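Local atomic coordinates of glutaredoxin-glutathione complex (Polygonaceae, PDB entry 5KQA), a protein that binds glutathione and, as a glutaredoxin of the thioredoxin superfamily, probably catalyses glutathione-dependent thiol-disulfide exchange. Residues A[31-34]-A[35-39]. Sequence-based numbering, arbitrary orientation.
Sequences QQLV and NSNPL
N35 closes the last turn of helix 20-35: its backbone N reaches Q31 O at 2.8 Å, a regular i to i+4 bond. The side-chain amide folds back over the same carbonyl, with CG 3.1 Å from Q31 O, but makes no hydrogen bond there. S36 is where the chain leaves helical geometry. Its OG donates to Q32 O at 2.6 Å, and a chi1 of 62° tucks OG in between the serine's own N and C, turning the hydroxyl back to the helix; the bent Q32 side chain brings NE2 within 3.5 Å of that OG. S36 N bonds to L33 O at 3.2 Å, approaching from above the carbonyl plane. N37 then supplies the second donor to that oxygen, ND2 to L33 O at 3.0 Å, nearly straight at 165°, with L33 O close to the plane of the N37 amide. A leucine here would probably leave L33 O with just the poorly aimed S36 N from this turn. Beyond this helix C-terminus, where S36 and N37 side chains turn back to carbonyls of the last turn, P38 leads into strand 39-43, where L39 packs on V94 and I96 of strand 93-96. On the helix, V34 meets F95 of strand 93-96 and W85 of helix 75-86, while L33 rests on I67 of strand 65-68.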
loop_
_atom_site.group_PDB
_atom_site.type_symbol
_atom_site.label_atom_id
_atom_site.label_comp_id
_atom_site.label_asym_id
_atom_site.label_seq_id
_atom_site.Cartn_x
_atom_site.Cartn_y
_atom_site.Cartn_z
ATOM N N GLN A 31 5.963 -8.341 -1.869
ATOM C CA GLN A 31 5.726 -9.099 -0.639
ATOM C C GLN A 31 6.770 -8.772 0.428
ATOM O O GLN A 31 6.434 -8.623 1.604
ATOM C CB GLN A 31 5.706 -10.606 -0.933
ATOM C CG GLN A 31 4.494 -11.048 -1.766
ATOM C CD GLN A 31 4.570 -12.510 -2.234
ATOM O OE1 GLN A 31 5.649 -13.031 -2.528
ATOM N NE2 GLN A 31 3.419 -13.165 -2.306
ATOM N N GLN A 32 8.034 -8.647 0.022
ATOM C CA GLN A 32 9.103 -8.311 0.962
ATOM C C GLN A 32 8.877 -6.925 1.566
ATOM O O GLN A 32 9.185 -6.683 2.729
ATOM C CB GLN A 32 10.470 -8.362 0.268
ATOM C CG GLN A 32 11.690 -8.365 1.208
ATOM C CD GLN A 32 12.155 -6.971 1.643
ATOM O OE1 GLN A 32 11.997 -5.984 0.916
ATOM N NE2 GLN A 32 12.745 -6.893 2.840
ATOM N N LEU A 33 8.363 -6.001 0.765
ATOM C CA LEU A 33 8.072 -4.664 1.273
ATOM C C LEU A 33 6.943 -4.722 2.289
ATOM O O LEU A 33 7.005 -4.085 3.342
ATOM C CB LEU A 33 7.699 -3.716 0.138
ATOM C CG LEU A 33 8.904 -3.319 -0.700
ATOM C CD1 LEU A 33 8.452 -2.703 -2.017
ATOM C CD2 LEU A 33 9.763 -2.357 0.114
ATOM N N VAL A 34 5.907 -5.485 1.963
ATOM C CA VAL A 34 4.780 -5.650 2.871
ATOM C C VAL A 34 5.225 -6.339 4.166
ATOM O O VAL A 34 4.797 -5.956 5.259
ATOM C CB VAL A 34 3.646 -6.433 2.179
ATOM C CG1 VAL A 34 2.599 -6.895 3.172
ATOM C CG2 VAL A 34 2.998 -5.543 1.124
ATOM N N ASN A 35 6.104 -7.333 4.042
ATOM C CA ASN A 35 6.600 -8.058 5.205
ATOM C C ASN A 35 7.509 -7.212 6.092
ATOM O O ASN A 35 7.697 -7.518 7.268
ATOM C CB ASN A 35 7.375 -9.313 4.782
ATOM C CG ASN A 35 6.491 -10.370 4.167
ATOM O OD1 ASN A 35 5.272 -10.351 4.322
ATOM N ND2 ASN A 35 7.107 -11.312 3.460
ATOM N N SER A 36 8.097 -6.161 5.533
ATOM C CA SER A 36 9.120 -5.429 6.267
ATOM C C SER A 36 8.685 -3.998 6.579
ATOM O O SER A 36 9.505 -3.149 6.921
ATOM C CB SER A 36 10.436 -5.443 5.477
ATOM O OG SER A 36 10.265 -4.800 4.224
ATOM N N ASN A 37 7.384 -3.748 6.472
ATOM C CA ASN A 37 6.810 -2.458 6.841
ATOM C C ASN A 37 5.445 -2.642 7.454
ATOM O O ASN A 37 4.590 -3.285 6.857
ATOM C CB ASN A 37 6.704 -1.535 5.630
ATOM C CG ASN A 37 8.044 -1.042 5.162
ATOM O OD1 ASN A 37 8.591 -0.104 5.722
ATOM N ND2 ASN A 37 8.579 -1.667 4.120
ATOM N N PRO A 38 5.238 -2.104 8.662
ATOM C CA PRO A 38 3.906 -2.210 9.262
ATOM C C PRO A 38 2.836 -1.629 8.332
ATOM O O PRO A 38 1.787 -2.231 8.135
ATOM C CB PRO A 38 4.041 -1.400 10.555
ATOM C CG PRO A 38 5.504 -1.511 10.903
ATOM C CD PRO A 38 6.235 -1.536 9.591
ATOM N N LEU A 39 3.130 -0.485 7.735
ATOM C CA LEU A 39 2.206 0.165 6.813
ATOM C C LEU A 39 2.899 0.466 5.473
ATOM O O LEU A 39 3.944 1.121 5.435
ATOM C CB LEU A 39 1.662 1.452 7.444
ATOM C CG LEU A 39 0.860 2.410 6.559
ATOM C CD1 LEU A 39 -0.347 1.686 5.943
ATOM C CD2 LEU A 39 0.424 3.642 7.344
#